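Local coordinates for protein cell death activator CIDE-3 (Mus musculus, PDB 4IKG) that promotes lipid droplet fusion and triacylglycerol transfer in white adipose tissue, for which homodimerisation involving its CIDE-N domain is crucial, at residues 47-52 with 69-74. Sequence-based numbering, arbitrary orientation.
Sequences VLEEDG and MFMVLL
Val47 and Met71 form an antiparallel hydrogen-bonded pair, and Leu48 and Phe70 the non-hydrogen-bonded pair beside it, where strand 45-48 runs along strand 69-73. This is the antiparallel side of the central strand in the mixed sheet of the CIDE-N domain, whose 2-1-5-3-4 strand order is that of the ubiquitin-like fold; on its other side strand 69-73 lies parallel to strand 7-11. Val47 N bonds to Met71 O at 2.9 Å, whereas the return bond from Met71 N to Val47 O is weak, with an N-H...O angle of 130°. Val47 O also receives a CA-H contact from Phe70. Past the end of strand 45-48 the pairing continues for one more bond, Glu49 N to Met69 O (3.1 Å, 161° at the hydrogen), and a water donates to the same Met69 O while weakly accepting from Glu50 N. Two donors thus grip this carbonyl as the chain turns away, a turn closed by Gly52 N bonding to Leu48 O.

Val47 and Met71 lie side by side on one face, CG1 of the valine 3.7 Å from CB of the methionine, and the bent methionine chain then leads off to Arg15 and Trp79. Val47 CB also meets Leu73 CD2 at 3.9 Å, so the buried valine touches two residues that alternate along the partner strand. The side chains of Leu48 and Phe70 diverge from each other, yet Leu48 CD2 still lies 4.2 Å from Phe70 CE1, oblique to the ring. Glu49 packs through its methylenes, CB 3.3 Å from Met69 O and CG against Met69 CG, while its OE1 forms a salt bridge with Arg15 NE. With chi1 at -177°, Met69 extends its CG away from its own amide nitrogen, and that methylene crosses the glutamate chain, resting 3.5 Å from Glu49 CG.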
loop_
_atom_site.group_PDB
_atom_site.type_symbol
_atom_site.label_atom_id
_atom_site.label_comp_id
_atom_site.label_asym_id
_atom_site.label_seq_id
_atom_site.Cartn_x
_atom_site.Cartn_y
_atom_site.Cartn_z
ATOM N N VAL A 47 0.053 -0.851 -4.838
ATOM C CA VAL A 47 -0.250 -1.948 -5.745
ATOM C C VAL A 47 -0.864 -3.132 -4.998
ATOM O O VAL A 47 -0.751 -3.223 -3.780
ATOM C CB VAL A 47 1.018 -2.370 -6.527
ATOM C CG1 VAL A 47 1.572 -3.702 -6.023
ATOM C CG2 VAL A 47 0.730 -2.422 -8.017
ATOM N N LEU A 48 -1.537 -4.021 -5.722
ATOM C CA LEU A 48 -2.048 -5.244 -5.110
ATOM C C LEU A 48 -0.944 -6.303 -5.023
ATOM O O LEU A 48 -0.231 -6.545 -5.998
ATOM C CB LEU A 48 -3.258 -5.781 -5.881
ATOM C CG LEU A 48 -4.549 -4.962 -5.809
ATOM C CD1 LEU A 48 -5.714 -5.738 -6.410
ATOM C CD2 LEU A 48 -4.857 -4.560 -4.375
ATOM N N GLU A 49 -0.802 -6.921 -3.851
ATOM C CA GLU A 49 0.220 -7.946 -3.624
ATOM C C GLU A 49 -0.077 -9.208 -4.424
ATOM O O GLU A 49 0.817 -10.005 -4.709
ATOM C CB GLU A 49 0.327 -8.281 -2.127
ATOM C CG GLU A 49 0.047 -9.746 -1.756
ATOM C CD GLU A 49 1.280 -10.636 -1.854
ATOM O OE1 GLU A 49 2.387 -10.167 -1.514
ATOM O OE2 GLU A 49 1.144 -11.802 -2.282
ATOM N N GLU A 50 -1.341 -9.380 -4.792
ATOM C CA GLU A 50 -1.770 -10.593 -5.470
ATOM C C GLU A 50 -1.252 -10.681 -6.901
ATOM O O GLU A 50 -0.775 -11.737 -7.327
ATOM C CB GLU A 50 -3.294 -10.713 -5.454
ATOM C CG GLU A 50 -3.811 -11.965 -6.138
ATOM C CD GLU A 50 -5.322 -12.059 -6.097
ATOM O OE1 GLU A 50 -5.891 -12.858 -6.870
ATOM O OE2 GLU A 50 -5.941 -11.334 -5.290
ATOM N N ASP A 51 -1.337 -9.577 -7.640
ATOM C CA ASP A 51 -0.957 -9.584 -9.051
ATOM C C ASP A 51 -0.354 -8.271 -9.551
ATOM O O ASP A 51 -0.136 -8.105 -10.752
ATOM C CB ASP A 51 -2.161 -9.968 -9.915
ATOM C CG ASP A 51 -3.432 -9.262 -9.485
ATOM O OD1 ASP A 51 -3.348 -8.094 -9.050
ATOM O OD2 ASP A 51 -4.514 -9.880 -9.575
ATOM N N GLY A 52 -0.085 -7.344 -8.637
ATOM C CA GLY A 52 0.494 -6.065 -9.012
ATOM C C GLY A 52 -0.491 -5.126 -9.684
ATOM O O GLY A 52 -0.099 -4.290 -10.499
ATOM N N MET A 69 -4.432 -7.514 0.821
ATOM C CA MET A 69 -3.013 -7.307 1.088
ATOM C C MET A 69 -2.407 -6.381 0.041
ATOM O O MET A 69 -2.393 -6.699 -1.151
ATOM C CB MET A 69 -2.264 -8.640 1.109
ATOM C CG MET A 69 -0.786 -8.520 1.448
ATOM S SD MET A 69 -0.487 -7.903 3.117
ATOM C CE MET A 69 -1.227 -9.215 4.090
ATOM N N PHE A 70 -1.910 -5.232 0.485
ATOM C CA PHE A 70 -1.301 -4.273 -0.427
ATOM C C PHE A 70 0.202 -4.471 -0.553
ATOM O O PHE A 70 0.792 -5.329 0.108
ATOM C CB PHE A 70 -1.594 -2.840 0.016
ATOM C CG PHE A 70 -3.046 -2.472 -0.049
ATOM C CD1 PHE A 70 -3.613 -2.040 -1.236
ATOM C CD2 PHE A 70 -3.845 -2.558 1.077
ATOM C CE1 PHE A 70 -4.951 -1.700 -1.297
ATOM C CE2 PHE A 70 -5.185 -2.220 1.020
ATOM C CZ PHE A 70 -5.737 -1.791 -0.168
ATOM N N MET A 71 0.809 -3.665 -1.415
ATOM C CA MET A 71 2.242 -3.700 -1.646
ATOM C C MET A 71 2.685 -2.345 -2.178
ATOM O O MET A 71 2.252 -1.914 -3.251
ATOM C CB MET A 71 2.601 -4.810 -2.632
ATOM C CG MET A 71 4.092 -4.964 -2.869
ATOM S SD MET A 71 4.554 -6.680 -3.169
ATOM C CE MET A 71 5.880 -6.460 -4.354
ATOM N N VAL A 72 3.515 -1.631 -1.437
ATOM C CA VAL A 72 3.895 -0.306 -1.877
ATOM C C VAL A 72 5.024 -0.404 -2.830
ATOM O O VAL A 72 5.942 -1.185 -2.640
ATOM C CB VAL A 72 4.405 0.599 -0.770
ATOM C CG1 VAL A 72 3.278 1.157 0.038
ATOM C CG2 VAL A 72 5.420 -0.121 0.085
ATOM N N LEU A 73 4.963 0.418 -3.849
ATOM C CA LEU A 73 6.095 0.543 -4.730
ATOM C C LEU A 73 6.743 1.891 -4.543
ATOM O O LEU A 73 6.133 2.944 -4.641
ATOM C CB LEU A 73 5.684 0.369 -6.173
ATOM C CG LEU A 73 5.866 -1.003 -6.759
ATOM C CD1 LEU A 73 6.178 -2.109 -5.776
ATOM C CD2 LEU A 73 4.598 -1.289 -7.499
ATOM N N LEU A 74 8.014 1.822 -4.280
ATOM C CA LEU A 74 8.768 2.997 -3.956
ATOM C C LEU A 74 9.430 3.523 -5.194
ATOM O O LEU A 74 10.434 2.986 -5.624
ATOM C CB LEU A 74 9.840 2.645 -2.910
ATOM C CG LEU A 74 10.634 1.322 -2.955
ATOM C CD1 LEU A 74 10.875 0.696 -1.592
ATOM C CD2 LEU A 74 10.214 0.259 -3.959
HETATM O O HOH W 1 -3.605 -8.572 -2.967
#